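Long-range contact in cytosolic IMP-GMP specific 5'-nucleotidase (Legionella pneumophila subsp. pneumophila, PDB 4OHF), which probably hydrolyses purine nucleoside 5'-monophosphates such as IMP and GMP in the cytosol, as a magnesium-binding nucleotidase of the HAD superfamily: residues A347-L361 and I377-I391. Sequence-based numbering, arbitrary orientation.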
ATOM      1  N   ALA B 347      22.270   3.601  43.733  1.00 59.66           N
ATOM      2  CA  ALA B 347      21.364   2.577  44.226  1.00 58.11           C
ATOM      3  C   ALA B 347      21.211   1.439  43.235  1.00 57.56           C
ATOM      4  O   ALA B 347      21.089   0.283  43.622  1.00 57.36           O
ATOM      5  CB  ALA B 347      20.003   3.187  44.526  1.00 57.56           C
ATOM      6  N   MET B 348      21.203   1.758  41.953  1.00 57.52           N
ATOM      7  CA  MET B 348      21.063   0.700  40.977  1.00 57.98           C
ATOM      8  C   MET B 348      22.352  -0.095  40.944  1.00 56.98           C
ATOM      9  O   MET B 348      22.328  -1.318  40.874  1.00 56.25           O
ATOM     10  CB  MET B 348      20.724   1.280  39.609  1.00 59.76           C
ATOM     11  CG  MET B 348      19.306   1.814  39.549  1.00 63.34           C
ATOM     12  SD  MET B 348      18.639   1.945  37.871  1.00 70.70           S
ATOM     13  CE  MET B 348      18.868   3.736  37.469  1.00 68.11           C
ATOM     14  N   ALA B 349      23.477   0.608  41.016  1.00 56.92           N
ATOM     15  CA  ALA B 349      24.796  -0.024  41.027  1.00 55.12           C
ATOM     16  C   ALA B 349      24.831  -1.100  42.111  1.00 54.84           C
ATOM     17  O   ALA B 349      25.160  -2.263  41.847  1.00 54.29           O
ATOM     18  CB  ALA B 349      25.872   1.024  41.298  1.00 52.95           C
ATOM     19  N   ILE B 350      24.487  -0.700  43.332  1.00 53.52           N
ATOM     20  CA  ILE B 350      24.459  -1.616  44.462  1.00 53.60           C
ATOM     21  C   ILE B 350      23.506  -2.779  44.191  1.00 53.64           C
ATOM     22  O   ILE B 350      23.854  -3.940  44.414  1.00 53.75           O
ATOM     23  CB  ILE B 350      24.011  -0.887  45.743  1.00 54.06           C
ATOM     24  CG1 ILE B 350      25.071   0.137  46.148  1.00 54.76           C
ATOM     25  CG2 ILE B 350      23.755  -1.886  46.859  1.00 52.26           C
ATOM     26  CD1 ILE B 350      24.672   1.004  47.334  1.00 56.99           C
ATOM     27  N   LYS B 351      22.306  -2.455  43.713  1.00 52.78           N
ATOM     28  CA  LYS B 351      21.294  -3.459  43.404  1.00 52.75           C
ATOM     29  C   LYS B 351      21.814  -4.547  42.465  1.00 54.97           C
ATOM     30  O   LYS B 351      21.664  -5.737  42.755  1.00 56.40           O
ATOM     31  CB  LYS B 351      20.073  -2.798  42.770  1.00 50.50           C
ATOM     32  CG  LYS B 351      18.855  -3.698  42.644  1.00 47.16           C
ATOM     33  CD  LYS B 351      18.499  -4.005  41.192  1.00 46.36           C
ATOM     34  CE  LYS B 351      17.033  -4.453  41.061  1.00 43.24           C
ATOM     35  NZ  LYS B 351      16.705  -5.555  42.001  1.00 41.93           N
ATOM     36  N   LYS B 352      22.415  -4.144  41.344  1.00 55.67           N
ATOM     37  CA  LYS B 352      22.937  -5.096  40.368  1.00 56.58           C
ATOM     38  C   LYS B 352      24.105  -5.863  40.972  1.00 56.67           C
ATOM     39  O   LYS B 352      24.377  -6.996  40.587  1.00 55.16           O
ATOM     40  CB  LYS B 352      23.374  -4.361  39.098  1.00 59.80           C
ATOM     41  CG  LYS B 352      23.371  -5.210  37.816  1.00 62.90           C
ATOM     42  CD  LYS B 352      24.755  -5.747  37.470  1.00 64.34           C
ATOM     43  CE  LYS B 352      25.759  -4.612  37.276  1.00 64.27           C
ATOM     44  NZ  LYS B 352      25.311  -3.630  36.242  1.00 64.92           N
ATOM     45  N   GLU B 353      24.791  -5.228  41.918  1.00 57.21           N
ATOM     46  CA  GLU B 353      25.916  -5.841  42.618  1.00 57.56           C
ATOM     47  C   GLU B 353      25.364  -7.008  43.420  1.00 57.35           C
ATOM     48  O   GLU B 353      25.837  -8.143  43.329  1.00 56.87           O
ATOM     49  CB  GLU B 353      26.549  -4.836  43.584  1.00 58.97           C
ATOM     50  CG  GLU B 353      27.792  -4.143  43.065  1.00 63.06           C
ATOM     51  CD  GLU B 353      29.065  -4.931  43.352  1.00 65.35           C
ATOM     52  OE1 GLU B 353      30.146  -4.516  42.865  1.00 65.30           O
ATOM     53  OE2 GLU B 353      28.976  -5.957  44.072  1.00 65.38           O
ATOM     54  N   LEU B 354      24.348  -6.701  44.213  1.00 57.05           N
ATOM     55  CA  LEU B 354      23.693  -7.686  45.049  1.00 56.62           C
ATOM     56  C   LEU B 354      23.075  -8.784  44.206  1.00 56.22           C
ATOM     57  O   LEU B 354      23.157  -9.959  44.541  1.00 56.77           O
ATOM     58  CB  LEU B 354      22.612  -7.004  45.893  1.00 54.32           C
ATOM     59  CG  LEU B 354      23.138  -6.002  46.926  1.00 53.62           C
ATOM     60  CD1 LEU B 354      21.967  -5.282  47.595  1.00 55.50           C
ATOM     61  CD2 LEU B 354      23.977  -6.730  47.962  1.00 49.30           C
ATOM     62  N   GLU B 355      22.470  -8.402  43.095  1.00 57.61           N
ATOM     63  CA  GLU B 355      21.816  -9.378  42.244  1.00 59.09           C
ATOM     64  C   GLU B 355      22.768 -10.394  41.609  1.00 57.91           C
ATOM     65  O   GLU B 355      22.441 -11.574  41.524  1.00 57.59           O
ATOM     66  CB  GLU B 355      21.007  -8.656  41.169  1.00 61.26           C
ATOM     67  CG  GLU B 355      19.978  -9.535  40.491  1.00 67.10           C
ATOM     68  CD  GLU B 355      18.612  -8.885  40.439  1.00 70.68           C
ATOM     69  OE1 GLU B 355      18.093  -8.515  41.522  1.00 72.56           O
ATOM     70  OE2 GLU B 355      18.061  -8.747  39.321  1.00 70.77           O
ATOM     71  N   GLN B 356      23.943  -9.942  41.181  1.00 57.80           N
ATOM     72  CA  GLN B 356      24.917 -10.826  40.547  1.00 58.20           C
ATOM     73  C   GLN B 356      25.404 -11.849  41.563  1.00 57.49           C
ATOM     74  O   GLN B 356      25.376 -13.053  41.313  1.00 56.03           O
ATOM     75  CB  GLN B 356      26.109 -10.022  40.021  1.00 61.08           C
ATOM     76  CG  GLN B 356      26.855 -10.651  38.840  1.00 64.19           C
ATOM     77  CD  GLN B 356      26.007 -10.699  37.561  1.00 68.38           C
ATOM     78  OE1 GLN B 356      25.170 -11.598  37.383  1.00 69.08           O
ATOM     79  NE2 GLN B 356      26.211  -9.719  36.674  1.00 67.86           N
ATOM     80  N   LYS B 357      25.847 -11.354  42.712  1.00 56.85           N
ATOM     81  CA  LYS B 357      26.335 -12.209  43.785  1.00 57.23           C
ATOM     82  C   LYS B 357      25.281 -13.272  44.108  1.00 56.40           C
ATOM     83  O   LYS B 357      25.603 -14.461  44.270  1.00 55.18           O
ATOM     84  CB  LYS B 357      26.629 -11.353  45.026  1.00 59.08           C
ATOM     85  CG  LYS B 357      27.244 -12.110  46.197  1.00 62.10           C
ATOM     86  CD  LYS B 357      27.307 -11.240  47.456  1.00 64.73           C
ATOM     87  CE  LYS B 357      28.172  -9.988  47.267  1.00 65.55           C
ATOM     88  NZ  LYS B 357      29.633 -10.293  47.186  1.00 68.28           N
ATOM     89  N   TYR B 358      24.026 -12.824  44.186  1.00 54.46           N
ATOM     90  CA  TYR B 358      22.879 -13.678  44.485  1.00 52.66           C
ATOM     91  C   TYR B 358      22.660 -14.738  43.406  1.00 52.47           C
ATOM     92  O   TYR B 358      22.453 -15.905  43.709  1.00 52.28           O
ATOM     93  CB  TYR B 358      21.619 -12.816  44.628  1.00 53.44           C
ATOM     94  CG  TYR B 358      20.343 -13.606  44.832  1.00 52.83           C
ATOM     95  CD1 TYR B 358      19.965 -14.048  46.095  1.00 52.49           C
ATOM     96  CD2 TYR B 358      19.535 -13.945  43.748  1.00 52.43           C
ATOM     97  CE1 TYR B 358      18.810 -14.812  46.271  1.00 54.42           C
ATOM     98  CE2 TYR B 358      18.387 -14.709  43.911  1.00 52.59           C
ATOM     99  CZ  TYR B 358      18.026 -15.139  45.169  1.00 53.20           C
ATOM    100  OH  TYR B 358      16.883 -15.894  45.323  1.00 53.39           O
ATOM    101  N   VAL B 359      22.688 -14.327  42.145  1.00 53.38           N
ATOM    102  CA  VAL B 359      22.512 -15.264  41.031  1.00 53.71           C
ATOM    103  C   VAL B 359      23.544 -16.394  41.122  1.00 53.36           C
ATOM    104  O   VAL B 359      23.204 -17.579  41.100  1.00 53.16           O
ATOM    105  CB  VAL B 359      22.676 -14.533  39.659  1.00 52.99           C
ATOM    106  CG1 VAL B 359      22.796 -15.542  38.516  1.00 51.12           C
ATOM    107  CG2 VAL B 359      21.478 -13.629  39.421  1.00 53.98           C
ATOM    108  N   ASP B 360      24.806 -16.004  41.240  1.00 52.95           N
ATOM    109  CA  ASP B 360      25.906 -16.948  41.316  1.00 53.49           C
ATOM    110  C   ASP B 360      25.870 -17.835  42.554  1.00 51.53           C
ATOM    111  O   ASP B 360      26.163 -19.031  42.474  1.00 49.94           O
ATOM    112  CB  ASP B 360      27.227 -16.179  41.192  1.00 57.11           C
ATOM    113  CG  ASP B 360      27.360 -15.475  39.820  1.00 62.07           C
ATOM    114  OD1 ASP B 360      28.160 -14.508  39.693  1.00 64.23           O
ATOM    115  OD2 ASP B 360      26.656 -15.898  38.861  1.00 60.94           O
ATOM    116  N   LEU B 361      25.506 -17.269  43.695  1.00 49.70           N
ATOM    117  CA  LEU B 361      25.424 -18.084  44.894  1.00 49.85           C
ATOM    118  C   LEU B 361      24.339 -19.153  44.733  1.00 49.33           C
ATOM    119  O   LEU B 361      24.536 -20.315  45.111  1.00 49.21           O
ATOM    120  CB  LEU B 361      25.135 -17.223  46.122  1.00 49.92           C
ATOM    121  CG  LEU B 361      26.379 -16.869  46.935  1.00 53.01           C
ATOM    122  CD1 LEU B 361      25.971 -16.189  48.234  1.00 53.09           C
ATOM    123  CD2 LEU B 361      27.169 -18.135  47.233  1.00 52.73           C
ATOM    124  N   ILE B 377      22.381 -16.515  50.932  1.00 60.08           N
ATOM    125  CA  ILE B 377      21.337 -16.289  49.938  1.00 61.69           C
ATOM    126  C   ILE B 377      20.076 -15.648  50.527  1.00 62.28           C
ATOM    127  O   ILE B 377      19.491 -14.752  49.917  1.00 62.26           O
ATOM    128  CB  ILE B 377      20.959 -17.605  49.196  1.00 62.55           C
ATOM    129  CG1 ILE B 377      20.359 -18.622  50.171  1.00 65.60           C
ATOM    130  CG2 ILE B 377      22.193 -18.200  48.528  1.00 60.26           C
ATOM    131  CD1 ILE B 377      18.828 -18.528  50.353  1.00 68.34           C
ATOM    132  N   HIS B 378      19.660 -16.099  51.712  1.00 62.99           N
ATOM    133  CA  HIS B 378      18.471 -15.545  52.361  1.00 62.88           C
ATOM    134  C   HIS B 378      18.664 -14.065  52.728  1.00 62.92           C
ATOM    135  O   HIS B 378      17.722 -13.273  52.646  1.00 62.47           O
ATOM    136  CB  HIS B 378      18.116 -16.352  53.621  1.00 63.11           C
ATOM    137  CG  HIS B 378      16.971 -15.780  54.400  1.00 65.28           C
ATOM    138  ND1 HIS B 378      17.145 -15.015  55.535  1.00 66.80           N
ATOM    139  CD2 HIS B 378      15.633 -15.834  54.186  1.00 66.41           C
ATOM    140  CE1 HIS B 378      15.964 -14.625  55.988  1.00 66.69           C
ATOM    141  NE2 HIS B 378      15.030 -15.108  55.187  1.00 66.44           N
ATOM    142  N   ASP B 379      19.880 -13.697  53.138  1.00 61.78           N
ATOM    143  CA  ASP B 379      20.170 -12.316  53.497  1.00 60.63           C
ATOM    144  C   ASP B 379      20.185 -11.455  52.248  1.00 60.32           C
ATOM    145  O   ASP B 379      19.573 -10.385  52.225  1.00 60.38           O
ATOM    146  CB  ASP B 379      21.502 -12.218  54.237  1.00 61.59           C
ATOM    147  CG  ASP B 379      21.502 -13.019  55.527  1.00 62.86           C
ATOM    148  OD1 ASP B 379      20.464 -13.018  56.233  1.00 61.19           O
ATOM    149  OD2 ASP B 379      22.539 -13.648  55.834  1.00 63.15           O
ATOM    150  N   LEU B 380      20.876 -11.916  51.207  1.00 59.10           N
ATOM    151  CA  LEU B 380      20.901 -11.175  49.958  1.00 58.56           C
ATOM    152  C   LEU B 380      19.455 -10.875  49.552  1.00 59.17           C
ATOM    153  O   LEU B 380      19.151  -9.782  49.079  1.00 60.06           O
ATOM    154  CB  LEU B 380      21.579 -11.983  48.844  1.00 57.23           C
ATOM    155  CG  LEU B 380      23.100 -12.050  48.715  1.00 55.32           C
ATOM    156  CD1 LEU B 380      23.667 -10.636  48.685  1.00 52.21           C
ATOM    157  CD2 LEU B 380      23.691 -12.846  49.866  1.00 56.77           C
ATOM    158  N   GLN B 381      18.562 -11.843  49.748  1.00 60.12           N
ATOM    159  CA  GLN B 381      17.155 -11.668  49.388  1.00 61.87           C
ATOM    160  C   GLN B 381      16.535 -10.459  50.093  1.00 62.06           C
ATOM    161  O   GLN B 381      15.942  -9.596  49.444  1.00 61.34           O
ATOM    162  CB  GLN B 381      16.356 -12.938  49.716  1.00 63.80           C
ATOM    163  CG  GLN B 381      14.861 -12.869  49.362  1.00 68.82           C
ATOM    164  CD  GLN B 381      13.934 -13.171  50.560  1.00 72.14           C
ATOM    165  OE1 GLN B 381      13.872 -14.308  51.057  1.00 73.02           O
ATOM    166  NE2 GLN B 381      13.215 -12.143  51.027  1.00 70.40           N
ATOM    167  N   LEU B 382      16.668 -10.400  51.417  1.00 61.94           N
ATOM    168  CA  LEU B 382      16.123  -9.282  52.198  1.00 62.72           C
ATOM    169  C   LEU B 382      16.797  -7.976  51.787  1.00 61.86           C
ATOM    170  O   LEU B 382      16.137  -6.975  51.495  1.00 61.86           O
ATOM    171  CB  LEU B 382      16.325  -9.540  53.698  1.00 63.74           C
ATOM    172  CG  LEU B 382      15.168 -10.254  54.421  1.00 65.55           C
ATOM    173  CD1 LEU B 382      14.715 -11.490  53.658  1.00 65.68           C
ATOM    174  CD2 LEU B 382      15.619 -10.631  55.824  1.00 67.82           C
ATOM    175  N   GLN B 383      18.123  -8.009  51.767  1.00 60.76           N
ATOM    176  CA  GLN B 383      18.940  -6.873  51.369  1.00 59.99           C
ATOM    177  C   GLN B 383      18.472  -6.325  50.002  1.00 58.75           C
ATOM    178  O   GLN B 383      18.336  -5.115  49.805  1.00 58.91           O
ATOM    179  CB  GLN B 383      20.402  -7.318  51.269  1.00 60.40           C
ATOM    180  CG  GLN B 383      21.375  -6.411  51.981  1.00 63.85           C
ATOM    181  CD  GLN B 383      22.795  -6.604  51.498  1.00 66.43           C
ATOM    182  OE1 GLN B 383      23.358  -7.693  51.613  1.00 66.87           O
ATOM    183  NE2 GLN B 383      23.384  -5.544  50.946  1.00 66.88           N
ATOM    184  N   ILE B 384      18.227  -7.221  49.056  1.00 56.07           N
ATOM    185  CA  ILE B 384      17.789  -6.798  47.746  1.00 53.03           C
ATOM    186  C   ILE B 384      16.382  -6.246  47.852  1.00 53.76           C
ATOM    187  O   ILE B 384      16.012  -5.330  47.123  1.00 55.29           O
ATOM    188  CB  ILE B 384      17.846  -7.968  46.743  1.00 50.60           C
ATOM    189  CG1 ILE B 384      19.312  -8.360  46.503  1.00 48.34           C
ATOM    190  CG2 ILE B 384      17.175  -7.578  45.445  1.00 45.35           C
ATOM    191  CD1 ILE B 384      19.494  -9.580  45.603  1.00 47.07           C
ATOM    192  N   SER B 385      15.602  -6.785  48.779  1.00 54.36           N
ATOM    193  CA  SER B 385      14.235  -6.311  48.968  1.00 54.68           C
ATOM    194  C   SER B 385      14.260  -4.892  49.527  1.00 55.84           C
ATOM    195  O   SER B 385      13.377  -4.079  49.229  1.00 55.04           O
ATOM    196  CB  SER B 385      13.483  -7.223  49.926  1.00 53.58           C
ATOM    197  OG  SER B 385      12.497  -7.964  49.231  1.00 53.39           O
ATOM    198  N   THR B 386      15.284  -4.610  50.336  1.00 55.35           N
ATOM    199  CA  THR B 386      15.462  -3.301  50.954  1.00 54.31           C
ATOM    200  C   THR B 386      15.926  -2.252  49.931  1.00 54.68           C
ATOM    201  O   THR B 386      15.354  -1.159  49.845  1.00 53.98           O
ATOM    202  CB  THR B 386      16.469  -3.387  52.116  1.00 52.72           C
ATOM    203  OG1 THR B 386      15.950  -4.262  53.121  1.00 51.76           O
ATOM    204  CG2 THR B 386      16.713  -2.027  52.726  1.00 51.56           C
ATOM    205  N   VAL B 387      16.947  -2.580  49.148  1.00 54.02           N
ATOM    206  CA  VAL B 387      17.416  -1.628  48.155  1.00 54.21           C
ATOM    207  C   VAL B 387      16.328  -1.425  47.096  1.00 53.55           C
ATOM    208  O   VAL B 387      16.116  -0.307  46.635  1.00 52.00           O
ATOM    209  CB  VAL B 387      18.743  -2.097  47.501  1.00 54.43           C
ATOM    210  CG1 VAL B 387      18.536  -3.408  46.762  1.00 56.50           C
ATOM    211  CG2 VAL B 387      19.270  -1.026  46.563  1.00 53.99           C
ATOM    212  N   ASP B 388      15.626  -2.502  46.733  1.00 54.34           N
ATOM    213  CA  ASP B 388      14.554  -2.418  45.738  1.00 54.20           C
ATOM    214  C   ASP B 388      13.493  -1.437  46.192  1.00 54.67           C
ATOM    215  O   ASP B 388      12.809  -0.819  45.369  1.00 55.07           O
ATOM    216  CB  ASP B 388      13.889  -3.780  45.516  1.00 54.67           C
ATOM    217  CG  ASP B 388      14.596  -4.624  44.457  1.00 56.35           C
ATOM    218  OD1 ASP B 388      15.561  -4.142  43.821  1.00 56.39           O
ATOM    219  OD2 ASP B 388      14.171  -5.784  44.264  1.00 55.17           O
ATOM    220  N   LEU B 389      13.360  -1.302  47.509  1.00 54.91           N
ATOM    221  CA  LEU B 389      12.381  -0.394  48.100  1.00 54.04           C
ATOM    222  C   LEU B 389      12.925   1.029  48.106  1.00 52.88           C
ATOM    223  O   LEU B 389      12.194   1.977  47.828  1.00 53.13           O
ATOM    224  CB  LEU B 389      12.049  -0.826  49.526  1.00 53.73           C
ATOM    225  CG  LEU B 389      11.053   0.070  50.255  1.00 54.89           C
ATOM    226  CD1 LEU B 389       9.669  -0.102  49.649  1.00 53.36           C
ATOM    227  CD2 LEU B 389      11.040  -0.283  51.735  1.00 55.18           C
ATOM    228  N   GLN B 390      14.207   1.168  48.426  1.00 52.43           N
ATOM    229  CA  GLN B 390      14.863   2.470  48.452  1.00 53.78           C
ATOM    230  C   GLN B 390      14.699   3.119  47.065  1.00 54.38           C
ATOM    231  O   GLN B 390      14.283   4.275  46.944  1.00 53.25           O
ATOM    232  CB  GLN B 390      16.348   2.283  48.774  1.00 55.04           C
ATOM    233  CG  GLN B 390      17.144   3.563  48.936  1.00 59.44           C
ATOM    234  CD  GLN B 390      18.656   3.311  49.011  1.00 63.42           C
ATOM    235  OE1 GLN B 390      19.120   2.428  49.745  1.00 64.24           O
ATOM    236  NE2 GLN B 390      19.428   4.095  48.256  1.00 63.00           N
ATOM    237  N   ILE B 391      15.018   2.336  46.032  1.00 53.67           N
ATOM    238  CA  ILE B 391      14.943   2.740  44.629  1.00 51.13           C
ATOM    239  C   ILE B 391      13.532   3.099  44.182  1.00 51.43           C
ATOM    240  O   ILE B 391      13.304   4.159  43.598  1.00 50.61           O
ATOM    241  CB  ILE B 391      15.457   1.592  43.705  1.00 49.37           C
ATOM    242  CG1 ILE B 391      16.975   1.452  43.832  1.00 47.78           C
ATOM    243  CG2 ILE B 391      15.044   1.846  42.262  1.00 44.88           C
ATOM    244  CD1 ILE B 391      17.523   0.117  43.313  1.00 46.23           C
TER
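The Tyr358 ring meets Ile377 and Leu380 along one edge: its CE1 lies 3.7 Å from Ile377 O, which sits in the ring plane, and its CD1 touches Leu380 CB (3.8 Å), also near that plane. Ile384 CD1 reaches the base of the ring obliquely and rests 4.0 Å from Tyr358 CB. With CG anti to the backbone N (chi1 175°), the ring slides past Leu380 in the opposite direction, edge on. The carboxylate of Asp388 offers OD1, through its syn lone pair, to Lys351 NZ at 2.6 Å. Bends at chi2 and chi4 bring the lysine chain round to it, and Lys351 NZ also makes a weak, longer salt bridge with Glu355 OE1 one turn along its own helix. The other glutamate oxygen, OE2, forms a salt bridge with Arg447 of the second subunit, so the network continues into that neighbouring subunit; Lys351, with this arginine, would offset the repulsion between the two carboxylates. The amide of Gln383 crosses Leu354 at about a right angle, bringing NE2 against both leucine methyls. Leu354 itself is a knob among Leu380, Gln383, Ile384 and Val387; its CB touches Ile384 CG1 at 3.6 Å and its CD1 meets Val387 CG1 tip to tip. Leu380 returns the fit, entering between Leu354, Lys357, Tyr358 and Leu361. Ala347 CB against Ile391 CG1 (3.6 Å) and Leu361 CB against Ile377 CG2 (3.9 Å) carry the apolar seam to the two ends. The axes of segments 347-361 and 377-391 come within 9.8 Å, with 157° between their N-to-C directions, and the reciprocal knobs-into-holes packing is that of an antiparallel coiled-coil hairpin, which projects from the HAD-like nucleotidase body.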